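Uncharacterized conserved protein of COG5135 (PDB 2I51) binds flavin mononucleotide and is related to pyridoxamine 5'-phosphate oxidases, though its own substrate and reaction remain uncharacterised. Local coordinates at residues Arg56-Ala64 and Leu123-Gly131; Leu29-Ala39 and Asp67-Ile77. One frame throughout, in Å; residues are numbered along the deposited sequence. Where two conformers were deposited one is given.

Contact 1 of 2, residues Arg56-Ala64 and Leu123-Gly131; sequences RFITDTRSA and LQFGWPYPG. With FMN (flavin mononucleotide), chain C; EDO (1,2-ethanediol), chain U; EDO (1,2-ethanediol), chain N; EDO (1,2-ethanediol), chain I.
Arg62 reaches across to the loop after helix 119-123 and brings NH1 and NH2 together, end-on, onto one backbone oxygen, Trp127 O. NH1 lies 3.0 Å from Trp127 O in the carbonyl plane, while NH2 comes to the same oxygen from above that plane. Arginine suits the place because its flat group has NE and NH2 on one side for an acid and NH1 and NH2 at the end for the carbonyl: NE and NH2 grip Asp60 side-on, with Arg62 NH2 to Asp60 OD2 at 2.9 Å forming the salt bridge. The bend at chi3 (-59°) folds the guanidinium back toward Asp60. Asp60 suits its place because OD1 also accepts from Arg62 N, an Asx turn inside the type I turn Asp60-Ser63, and OD2 takes bonds from a water and from Asn154.

Apolar contacts flank these bonds. Pro130 CD sits over the centre of one guanidinium face, 3.7 Å from Arg62 CZ, and the flat ring of Tyr129 receives Arg62 CB in a CH-pi contact, 4.0 Å from its centroid. Phe125 meets the strand with its edge: CE1 lies 3.5 Å from Thr59 O, and CE2 touches Ile58 CD1 at 3.9 Å. Beyond the loop, Trp127 and Pro130 pack on Pro174 and Pro195 of the second subunit.

The flavin is held from the strand itself. FMN N3 donates to Ile58 O at 2.9 Å, nearly straight (176°), and Thr59 OG1 donates to FMN O2. Strand end and turn thus pass from the isoalloxazine to the phosphate, near Ser63 and Ala64, consistent with the FMN site of the family's split-barrel fold.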
loop_
_atom_site.group_PDB
_atom_site.type_symbol
_atom_site.label_atom_id
_atom_site.label_comp_id
_atom_site.label_asym_id
_atom_site.label_seq_id
_atom_site.Cartn_x
_atom_site.Cartn_y
_atom_site.Cartn_z
ATOM N N ARG A 56 -7.170 4.960 -13.974
ATOM C CA ARG A 56 -8.290 5.728 -13.410
ATOM C C ARG A 56 -8.679 5.252 -12.041
ATOM O O ARG A 56 -8.823 4.046 -11.785
ATOM C CB ARG A 56 -9.544 5.604 -14.304
ATOM C CG ARG A 56 -9.384 6.040 -15.677
ATOM C CD ARG A 56 -10.750 6.163 -16.370
ATOM N NE ARG A 56 -11.499 4.920 -16.356
ATOM C CZ ARG A 56 -12.757 4.779 -16.762
ATOM N NH1 ARG A 56 -13.457 5.806 -17.287
ATOM N NH2 ARG A 56 -13.350 3.599 -16.632
ATOM N N PHE A 57 -8.919 6.236 -11.149
ATOM C CA PHE A 57 -9.494 6.016 -9.839
ATOM C C PHE A 57 -10.476 7.176 -9.591
ATOM O O PHE A 57 -10.431 8.195 -10.309
ATOM C CB PHE A 57 -8.408 6.085 -8.778
ATOM C CG PHE A 57 -7.239 5.200 -9.072
ATOM C CD1 PHE A 57 -7.271 3.894 -8.689
ATOM C CD2 PHE A 57 -6.154 5.678 -9.738
ATOM C CE1 PHE A 57 -6.214 3.057 -8.992
ATOM C CE2 PHE A 57 -5.065 4.878 -10.015
ATOM C CZ PHE A 57 -5.124 3.537 -9.634
ATOM N N ILE A 58 -11.288 7.029 -8.557
ATOM C CA ILE A 58 -12.138 8.111 -8.074
ATOM C C ILE A 58 -11.824 8.381 -6.624
ATOM O O ILE A 58 -11.363 7.474 -5.891
ATOM C CB ILE A 58 -13.636 7.789 -8.269
ATOM C CG1 ILE A 58 -14.137 6.707 -7.322
ATOM C CG2 ILE A 58 -13.910 7.508 -9.734
ATOM C CD1 ILE A 58 -15.644 6.321 -7.461
ATOM N N THR A 59 -12.078 9.609 -6.210
ATOM C CA THR A 59 -11.910 9.991 -4.810
ATOM C C THR A 59 -12.740 11.217 -4.524
ATOM O O THR A 59 -13.213 11.893 -5.444
ATOM C CB THR A 59 -10.440 10.149 -4.409
ATOM O OG1 THR A 59 -10.296 9.998 -2.990
ATOM C CG2 THR A 59 -9.870 11.479 -4.893
ATOM N N ASP A 60 -12.938 11.490 -3.248
ATOM C CA ASP A 60 -13.711 12.636 -2.787
ATOM C C ASP A 60 -12.788 13.835 -2.548
ATOM O O ASP A 60 -11.719 13.690 -1.940
ATOM C CB ASP A 60 -14.421 12.223 -1.491
ATOM C CG ASP A 60 -15.541 13.136 -1.084
ATOM O OD1 ASP A 60 -15.353 14.357 -0.969
ATOM O OD2 ASP A 60 -16.644 12.590 -0.877
ATOM N N THR A 61 -13.187 15.035 -3.000
ATOM C CA THR A 61 -12.382 16.248 -2.781
ATOM C C THR A 61 -12.195 16.531 -1.293
ATOM O O THR A 61 -11.266 17.264 -0.918
ATOM C CB THR A 61 -13.000 17.540 -3.384
ATOM O OG1 THR A 61 -14.283 17.744 -2.792
ATOM C CG2 THR A 61 -13.170 17.442 -4.887
ATOM N N ARG A 62 -13.093 16.025 -0.451
ATOM C CA ARG A 62 -13.042 16.268 0.997
ATOM C C ARG A 62 -12.050 15.361 1.692
ATOM O O ARG A 62 -11.759 15.574 2.874
ATOM C CB ARG A 62 -14.429 16.028 1.616
ATOM C CG ARG A 62 -15.468 17.002 1.090
ATOM C CD ARG A 62 -16.875 16.651 1.557
ATOM N NE ARG A 62 -17.281 15.331 1.137
ATOM C CZ ARG A 62 -18.324 14.660 1.612
ATOM N NH1 ARG A 62 -19.136 15.220 2.508
ATOM N NH2 ARG A 62 -18.575 13.427 1.183
ATOM N N SER A 63 -11.548 14.346 0.997
ATOM C CA SER A 63 -10.599 13.426 1.638
ATOM C C SER A 63 -9.193 14.044 1.789
ATOM O O SER A 63 -8.771 14.971 1.088
ATOM C CB SER A 63 -10.531 12.125 0.890
ATOM O OG SER A 63 -9.915 12.311 -0.353
ATOM N N ALA A 64 -8.442 13.528 2.773
ATOM C CA ALA A 64 -7.113 14.021 3.005
ATOM C C ALA A 64 -6.189 13.912 1.805
ATOM O O ALA A 64 -5.328 14.793 1.595
ATOM C CB ALA A 64 -6.479 13.264 4.177
ATOM N N LEU A 123 -23.655 7.313 -4.763
ATOM C CA LEU A 123 -24.337 7.674 -3.508
ATOM C C LEU A 123 -23.315 8.044 -2.418
ATOM O O LEU A 123 -23.556 8.937 -1.613
ATOM C CB LEU A 123 -25.239 6.517 -3.010
ATOM C CG LEU A 123 -26.654 6.327 -3.593
ATOM C CD1 LEU A 123 -27.202 4.937 -3.297
ATOM C CD2 LEU A 123 -27.629 7.364 -3.048
ATOM N N GLN A 124 -22.179 7.380 -2.390
ATOM C CA GLN A 124 -21.180 7.639 -1.345
ATOM C C GLN A 124 -20.659 9.056 -1.340
ATOM O O GLN A 124 -20.231 9.554 -0.316
ATOM C CB GLN A 124 -19.988 6.684 -1.441
ATOM C CG GLN A 124 -20.298 5.259 -1.234
ATOM C CD GLN A 124 -19.043 4.403 -0.928
ATOM O OE1 GLN A 124 -17.930 4.918 -0.776
ATOM N NE2 GLN A 124 -19.246 3.101 -0.824
ATOM N N PHE A 125 -20.713 9.741 -2.488
ATOM C CA PHE A 125 -20.271 11.126 -2.526
ATOM C C PHE A 125 -21.250 12.053 -1.785
ATOM O O PHE A 125 -20.893 13.192 -1.489
ATOM C CB PHE A 125 -20.019 11.549 -3.981
ATOM C CG PHE A 125 -18.808 10.858 -4.560
ATOM C CD1 PHE A 125 -17.539 11.385 -4.375
ATOM C CD2 PHE A 125 -18.925 9.600 -5.138
ATOM C CE1 PHE A 125 -16.440 10.731 -4.800
ATOM C CE2 PHE A 125 -17.810 8.915 -5.556
ATOM C CZ PHE A 125 -16.538 9.489 -5.384
ATOM N N GLY A 126 -22.434 11.535 -1.415
ATOM C CA GLY A 126 -23.376 12.277 -0.599
ATOM C C GLY A 126 -23.301 11.996 0.883
ATOM O O GLY A 126 -24.090 12.539 1.671
ATOM N N TRP A 127 -22.348 11.178 1.285
ATOM C CA TRP A 127 -22.144 10.853 2.705
ATOM C C TRP A 127 -21.532 12.025 3.479
ATOM O O TRP A 127 -21.002 12.966 2.900
ATOM C CB TRP A 127 -21.237 9.627 2.833
ATOM C CG TRP A 127 -21.878 8.323 2.477
ATOM C CD1 TRP A 127 -23.150 8.108 2.036
ATOM C CD2 TRP A 127 -21.254 7.046 2.538
ATOM N NE1 TRP A 127 -23.343 6.769 1.801
ATOM C CE2 TRP A 127 -22.188 6.093 2.108
ATOM C CE3 TRP A 127 -19.972 6.623 2.910
ATOM C CZ2 TRP A 127 -21.910 4.749 2.059
ATOM C CZ3 TRP A 127 -19.682 5.290 2.825
ATOM C CH2 TRP A 127 -20.655 4.360 2.432
ATOM N N PRO A 128 -21.683 12.022 4.811
ATOM C CA PRO A 128 -21.110 13.118 5.570
ATOM C C PRO A 128 -19.604 13.207 5.494
ATOM O O PRO A 128 -18.960 12.268 5.052
ATOM C CB PRO A 128 -21.585 12.857 7.009
ATOM C CG PRO A 128 -22.100 11.507 7.037
ATOM C CD PRO A 128 -22.439 11.075 5.633
ATOM N N TYR A 129 -19.087 14.362 5.900
ATOM C CA TYR A 129 -17.701 14.761 5.701
ATOM C C TYR A 129 -16.713 13.713 6.247
ATOM O O TYR A 129 -16.690 13.439 7.430
ATOM C CB TYR A 129 -17.437 16.100 6.373
ATOM C CG TYR A 129 -16.322 16.886 5.746
ATOM C CD1 TYR A 129 -15.004 16.495 5.893
ATOM C CD2 TYR A 129 -16.580 18.024 5.013
ATOM C CE1 TYR A 129 -13.969 17.219 5.318
ATOM C CE2 TYR A 129 -15.542 18.754 4.429
ATOM C CZ TYR A 129 -14.253 18.333 4.586
ATOM O OH TYR A 129 -13.207 19.028 4.023
ATOM N N PRO A 130 -15.913 13.115 5.363
ATOM C CA PRO A 130 -15.030 12.048 5.796
ATOM C C PRO A 130 -14.064 12.497 6.871
ATOM O O PRO A 130 -13.519 13.611 6.807
ATOM C CB PRO A 130 -14.265 11.679 4.525
ATOM C CG PRO A 130 -14.356 12.836 3.666
ATOM C CD PRO A 130 -15.738 13.411 3.937
ATOM N N GLY A 131 -13.864 11.633 7.864
ATOM C CA GLY A 131 -12.934 11.908 8.963
ATOM C C GLY A 131 -13.453 12.694 10.156
ATOM O O GLY A 131 -12.777 12.809 11.164
HETATM N N1 FMN C . -11.153 5.580 -1.283
HETATM C C2 FMN C . -11.210 6.342 -2.390
HETATM O O2 FMN C . -11.039 7.565 -2.353
HETATM N N3 FMN C . -11.411 5.742 -3.617
HETATM C C4 FMN C . -11.590 4.398 -3.760
HETATM O O4 FMN C . -11.632 3.835 -4.916
HETATM C C4A FMN C . -11.534 3.601 -2.627
HETATM N N5 FMN C . -11.734 2.233 -2.705
HETATM C C5A FMN C . -11.463 1.459 -1.546
HETATM C C6 FMN C . -11.539 0.086 -1.632
HETATM C C7 FMN C . -11.313 -0.745 -0.522
HETATM C C7M FMN C . -11.152 -2.231 -0.708
HETATM C C8 FMN C . -11.063 -0.116 0.697
HETATM C C8M FMN C . -10.557 -0.959 1.874
HETATM C C9 FMN C . -11.007 1.276 0.792
HETATM C C9A FMN C . -11.249 2.068 -0.321
HETATM N N10 FMN C . -11.222 3.443 -0.252
HETATM C C10 FMN C . -11.300 4.208 -1.374
HETATM C "C1'" FMN C . -11.136 4.163 1.089
HETATM C "C2'" FMN C . -9.673 4.574 1.301
HETATM O "O2'" FMN C . -8.842 3.408 1.530
HETATM C "C3'" FMN C . -9.480 5.613 2.423
HETATM O "O3'" FMN C . -10.099 5.105 3.588
HETATM C "C4'" FMN C . -10.191 6.912 1.989
HETATM O "O4'" FMN C . -10.011 7.250 0.611
HETATM C "C5'" FMN C . -9.593 8.049 2.815
HETATM O "O5'" FMN C . -8.197 8.122 2.553
HETATM P P FMN C . -7.420 9.473 2.770
HETATM O O1P FMN C . -7.810 10.489 1.756
HETATM O O2P FMN C . -7.801 9.954 4.206
HETATM O O3P FMN C . -5.962 9.147 2.786
HETATM C C1 EDO U . -10.294 11.333 6.573
HETATM O O1 EDO U . -10.213 12.765 6.415
HETATM C C2 EDO U . -10.591 10.865 5.175
HETATM O O2 EDO U . -9.690 11.667 4.482
HETATM C C1 EDO N . -8.478 17.895 0.652
HETATM O O1 EDO N . -7.532 17.233 1.493
HETATM C C2 EDO N . -9.729 18.130 1.462
HETATM O O2 EDO N . -10.389 19.301 0.978
HETATM C C1 EDO I . -15.297 7.983 -2.191
HETATM O O1 EDO I . -16.708 7.716 -2.273
HETATM C C2 EDO I . -14.593 7.313 -3.366
HETATM O O2 EDO I . -15.306 6.159 -3.875
HETATM O O HOH W 1 -16.939 9.999 -0.514
#

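Contact 2 of 2, residues Leu29-Ala39 and Asp67-Ile77; sequences LATVQPNGRPA and DQIQQQPWAEI. With EDO (1,2-ethanediol), chain S; EDO (1,2-ethanediol), chain G; EDO (1,2-ethanediol), chain O.
Ala30 and Glu76 form a hydrogen-bonded antiparallel pair that joins strands 26-32 and 74-81 in what is probably the FMN-binding split barrel of the pyridoxamine 5'-phosphate oxidase family, while helix 64-71 lies against the hairpin made by strands 26-32 and 38-44. Ala30 N donates to Glu76 O at 2.9 Å, and Glu76 N returns a bond to Ala30 O. Beside this pair, Leu29 CD1 meets Ala75 CB at 3.5 Å; the small alanine leaves room for the leucine branch. Glu76 OE2 bonds Asn40 N of the second subunit and forms a salt bridge with Arg89 of its own chain.

Gln68 is the helix residue that reaches the hairpin. Its CB lies 3.8 Å from Val32 O. CG stands anti to the carbonyl carbon (chi1 -63°) and passes Pro34 CD, and the chain then runs extended, carrying the amide to Thr31, Gln33 and Ala39. CD comes near Gln33 CG. At the tip the branches differ: NE2 lies 3.7 Å from Gln33 CG, whereas OE1 faces Ala39 CB and takes a bond from Thr31 OG1. A glutamine suits this buried place because the long neutral chain reaches from the helix, and its carbonyl oxygen accepts from both Thr31 OG1 and Arg41 NH2, the latter from a flavin-pocket residue.

Gln33 runs alongside Gln68, and its own NE2 donates to Pro38 O; an alanine here would probably leave Pro38 O without this donor and open a gap beside Gln68 NE2.

One water bridges Val32 O and Gln68 O; another links Val32 N to Gln72 O and Trp74 O. The Thr31 hydroxyl closes the join: OG1 to Gln68 OE1 is 2.7 Å, with a C=O...donor angle of 160°.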
loop_
_atom_site.group_PDB
_atom_site.type_symbol
_atom_site.label_atom_id
_atom_site.label_comp_id
_atom_site.label_asym_id
_atom_site.label_seq_id
_atom_site.Cartn_x
_atom_site.Cartn_y
_atom_site.Cartn_z
ATOM N N LEU A 29 -2.331 3.037 -2.872
ATOM C CA LEU A 29 -1.712 4.247 -3.410
ATOM C C LEU A 29 -1.012 4.978 -2.284
ATOM O O LEU A 29 -1.632 5.431 -1.291
ATOM C CB LEU A 29 -2.787 5.181 -3.955
ATOM C CG LEU A 29 -2.295 6.595 -4.357
ATOM C CD1 LEU A 29 -1.711 6.462 -5.712
ATOM C CD2 LEU A 29 -3.438 7.638 -4.279
ATOM N N ALA A 30 0.309 5.163 -2.448
ATOM C CA ALA A 30 1.104 5.909 -1.496
ATOM C C ALA A 30 1.354 7.312 -2.017
ATOM O O ALA A 30 1.760 7.507 -3.151
ATOM C CB ALA A 30 2.484 5.198 -1.266
ATOM N N THR A 31 1.171 8.281 -1.132
ATOM C CA THR A 31 1.467 9.666 -1.384
ATOM C C THR A 31 2.345 10.191 -0.247
ATOM O O THR A 31 2.668 9.444 0.697
ATOM C CB THR A 31 0.143 10.505 -1.396
ATOM O OG1 THR A 31 -0.601 10.247 -0.171
ATOM C CG2 THR A 31 -0.706 10.229 -2.610
ATOM N N VAL A 32 2.790 11.452 -0.353
ATOM C CA VAL A 32 3.557 12.089 0.712
ATOM C C VAL A 32 2.742 13.266 1.231
ATOM O O VAL A 32 2.125 14.048 0.446
ATOM C CB VAL A 32 4.986 12.521 0.256
ATOM C CG1 VAL A 32 5.840 13.046 1.439
ATOM C CG2 VAL A 32 5.733 11.375 -0.321
ATOM N N GLN A 33 2.689 13.393 2.559
ATOM C CA GLN A 33 1.997 14.501 3.196
ATOM C C GLN A 33 2.869 15.767 3.163
ATOM O O GLN A 33 4.082 15.687 3.001
ATOM C CB GLN A 33 1.637 14.130 4.628
ATOM C CG GLN A 33 0.772 12.882 4.709
ATOM C CD GLN A 33 0.563 12.403 6.130
ATOM O OE1 GLN A 33 -0.049 13.104 6.965
ATOM N NE2 GLN A 33 1.104 11.238 6.439
ATOM N N PRO A 34 2.245 16.944 3.306
ATOM C CA PRO A 34 3.010 18.183 3.448
ATOM C C PRO A 34 4.093 18.115 4.528
ATOM O O PRO A 34 5.146 18.763 4.397
ATOM C CB PRO A 34 1.940 19.223 3.802
ATOM C CG PRO A 34 0.676 18.680 3.195
ATOM C CD PRO A 34 0.790 17.182 3.227
ATOM N N ASN A 35 3.848 17.367 5.600
ATOM C CA ASN A 35 4.847 17.238 6.662
ATOM C C ASN A 35 5.990 16.245 6.339
ATOM O O ASN A 35 6.882 16.038 7.166
ATOM C CB ASN A 35 4.192 16.872 8.009
ATOM C CG ASN A 35 3.573 15.479 8.012
ATOM O OD1 ASN A 35 3.760 14.684 7.080
ATOM N ND2 ASN A 35 2.830 15.176 9.075
ATOM N N GLY A 36 5.970 15.650 5.148
ATOM C CA GLY A 36 7.060 14.796 4.685
ATOM C C GLY A 36 6.823 13.301 4.952
ATOM O O GLY A 36 7.609 12.456 4.560
ATOM N N ARG A 37 5.782 12.985 5.693
ATOM C CA ARG A 37 5.523 11.575 6.038
ATOM C C ARG A 37 4.678 10.920 4.927
ATOM O O ARG A 37 3.849 11.555 4.292
ATOM C CB ARG A 37 4.758 11.483 7.350
ATOM C CG ARG A 37 5.584 11.975 8.564
ATOM C CD ARG A 37 4.722 11.957 9.812
ATOM N NE ARG A 37 5.576 12.242 10.982
ATOM C CZ ARG A 37 5.158 12.389 12.239
ATOM N NH1 ARG A 37 3.871 12.305 12.562
ATOM N NH2 ARG A 37 6.053 12.628 13.184
ATOM N N PRO A 38 4.826 9.608 4.725
ATOM C CA PRO A 38 4.047 8.887 3.713
ATOM C C PRO A 38 2.623 8.667 4.196
ATOM O O PRO A 38 2.313 8.732 5.394
ATOM C CB PRO A 38 4.782 7.559 3.618
ATOM C CG PRO A 38 5.334 7.380 4.977
ATOM C CD PRO A 38 5.734 8.710 5.463
ATOM N N ALA A 39 1.759 8.381 3.232
ATOM C CA ALA A 39 0.361 7.971 3.461
ATOM C C ALA A 39 0.070 6.880 2.461
ATOM O O ALA A 39 0.628 6.861 1.376
ATOM C CB ALA A 39 -0.635 9.149 3.295
ATOM N N ASP A 67 -5.793 16.989 -0.778
ATOM C CA ASP A 67 -4.853 18.071 -0.546
ATOM C C ASP A 67 -3.416 17.592 -0.662
ATOM O O ASP A 67 -2.531 18.300 -1.132
ATOM C CB ASP A 67 -5.035 18.703 0.825
ATOM C CG ASP A 67 -4.161 19.910 0.998
ATOM O OD1 ASP A 67 -4.394 20.906 0.272
ATOM O OD2 ASP A 67 -3.211 19.848 1.809
ATOM N N GLN A 68 -3.167 16.350 -0.252
ATOM C CA GLN A 68 -1.801 15.826 -0.360
ATOM C C GLN A 68 -1.388 15.817 -1.834
ATOM O O GLN A 68 -0.266 16.185 -2.169
ATOM C CB GLN A 68 -1.686 14.400 0.189
ATOM C CG GLN A 68 -2.000 14.262 1.713
ATOM C CD GLN A 68 -2.228 12.846 2.158
ATOM O OE1 GLN A 68 -1.978 11.888 1.422
ATOM N NE2 GLN A 68 -2.714 12.694 3.388
ATOM N N ILE A 69 -2.285 15.376 -2.702
ATOM C CA ILE A 69 -1.994 15.254 -4.131
ATOM C C ILE A 69 -1.797 16.627 -4.767
ATOM O O ILE A 69 -0.906 16.826 -5.602
ATOM C CB ILE A 69 -3.104 14.432 -4.813
ATOM C CG1 ILE A 69 -3.015 12.993 -4.314
ATOM C CG2 ILE A 69 -3.017 14.489 -6.333
ATOM C CD1 ILE A 69 -4.211 12.126 -4.607
ATOM N N GLN A 70 -2.625 17.589 -4.386
ATOM C CA GLN A 70 -2.458 18.928 -4.908
ATOM C C GLN A 70 -1.096 19.511 -4.588
ATOM O O GLN A 70 -0.518 20.222 -5.414
ATOM C CB GLN A 70 -3.578 19.832 -4.371
ATOM C CG GLN A 70 -4.952 19.375 -4.859
ATOM N N GLN A 71 -0.570 19.221 -3.396
ATOM C CA GLN A 71 0.750 19.722 -3.016
ATOM C C GLN A 71 1.916 18.903 -3.576
ATOM O O GLN A 71 2.972 19.458 -3.848
ATOM C CB GLN A 71 0.876 19.870 -1.497
ATOM C CG GLN A 71 -0.157 20.818 -0.913
ATOM C CD GLN A 71 0.164 21.268 0.512
ATOM O OE1 GLN A 71 1.309 21.588 0.835
ATOM N NE2 GLN A 71 -0.861 21.300 1.363
ATOM N N GLN A 72 1.732 17.590 -3.762
ATOM C CA GLN A 72 2.781 16.738 -4.319
ATOM C C GLN A 72 2.095 15.655 -5.141
ATOM O O GLN A 72 1.643 14.653 -4.602
ATOM C CB GLN A 72 3.643 16.161 -3.211
ATOM C CG GLN A 72 4.581 14.976 -3.548
ATOM C CD GLN A 72 5.597 15.248 -4.597
ATOM O OE1 GLN A 72 5.281 15.370 -5.773
ATOM N NE2 GLN A 72 6.861 15.334 -4.180
ATOM N N PRO A 73 1.977 15.894 -6.441
ATOM C CA PRO A 73 1.245 14.950 -7.269
ATOM C C PRO A 73 2.000 13.576 -7.500
ATOM O O PRO A 73 1.481 12.670 -8.084
ATOM C CB PRO A 73 0.894 15.807 -8.516
ATOM C CG PRO A 73 1.930 16.863 -8.589
ATOM C CD PRO A 73 2.416 17.100 -7.173
ATOM N N TRP A 74 3.236 13.411 -7.073
ATOM C CA TRP A 74 3.887 12.143 -7.406
ATOM C C TRP A 74 3.449 11.030 -6.435
ATOM O O TRP A 74 3.499 11.249 -5.220
ATOM C CB TRP A 74 5.339 12.342 -7.332
ATOM C CG TRP A 74 6.046 11.142 -7.799
ATOM C CD1 TRP A 74 6.281 10.009 -7.085
ATOM C CD2 TRP A 74 6.618 10.944 -9.082
ATOM N NE1 TRP A 74 6.955 9.115 -7.839
ATOM C CE2 TRP A 74 7.221 9.679 -9.068
ATOM C CE3 TRP A 74 6.695 11.722 -10.247
ATOM C CZ2 TRP A 74 7.894 9.157 -10.173
ATOM C CZ3 TRP A 74 7.375 11.197 -11.343
ATOM C CH2 TRP A 74 7.972 9.953 -11.293
ATOM N N ALA A 75 3.013 9.878 -6.968
ATOM C CA ALA A 75 2.529 8.767 -6.119
ATOM C C ALA A 75 3.187 7.460 -6.562
ATOM O O ALA A 75 3.718 7.376 -7.673
ATOM C CB ALA A 75 1.039 8.651 -6.162
ATOM N N GLU A 76 3.114 6.448 -5.698
ATOM C CA GLU A 76 3.531 5.132 -6.094
ATOM C C GLU A 76 2.463 4.137 -5.662
ATOM O O GLU A 76 2.066 4.099 -4.474
ATOM C CB GLU A 76 4.847 4.728 -5.437
ATOM C CG GLU A 76 5.372 3.391 -5.989
ATOM C CD GLU A 76 6.850 3.182 -5.685
ATOM O OE1 GLU A 76 7.705 3.998 -6.171
ATOM O OE2 GLU A 76 7.213 2.227 -4.977
ATOM N N ILE A 77 1.938 3.402 -6.637
ATOM C CA ILE A 77 1.008 2.355 -6.286
ATOM C C ILE A 77 1.758 1.031 -6.122
ATOM O O ILE A 77 2.813 0.789 -6.721
ATOM C CB ILE A 77 -0.149 2.245 -7.265
ATOM C CG1 ILE A 77 0.394 1.950 -8.673
ATOM C CG2 ILE A 77 -1.063 3.497 -7.168
ATOM C CD1 ILE A 77 -0.699 1.521 -9.665
HETATM C C1 EDO S . -2.553 10.672 8.566
HETATM O O1 EDO S . -2.882 11.331 7.342
HETATM C C2 EDO S . -1.620 9.499 8.278
HETATM O O2 EDO S . -1.664 9.151 6.888
HETATM C C1 EDO G . 9.775 1.335 -9.164
HETATM O O1 EDO G . 9.349 0.896 -7.866
HETATM C C2 EDO G . 8.439 1.531 -9.841
HETATM O O2 EDO G . 7.611 2.246 -8.945
HETATM C C1 EDO O . 11.685 4.234 -7.230
HETATM O O1 EDO O . 10.355 4.691 -7.537
HETATM C C2 EDO O . 11.582 3.633 -5.851
HETATM O O2 EDO O . 10.179 3.694 -5.533
HETATM O O HOH W 2 1.629 16.550 -0.038
HETATM O O HOH W 3 2.403 12.351 -3.041
#

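How the contacts relate
The segments of contact 1 and contact 2 alternate along the chain, and Arg56-Ala64 runs almost directly into Asp67-Ile77: strand 55-60 and its turn lead into helix 64-71, whose later residues enter contact 2. Their centres lie about 17 Å apart, with no touch between them beyond this adjoining of the chain, and both reach the same antiparallel sheet. The flavin relates them. Contact 1 meets it directly through Ile58, Thr59, Ser63 and Ala64, whereas in contact 2 the Gln68 side chain stays about 5 Å away and holds Arg41, itself hydrogen-bonded to FMN, as a second-shell partner. Both contacts also touch the second subunit, which supplies Gln87 and Arg89 to this same flavin, so the site belongs to the dimer.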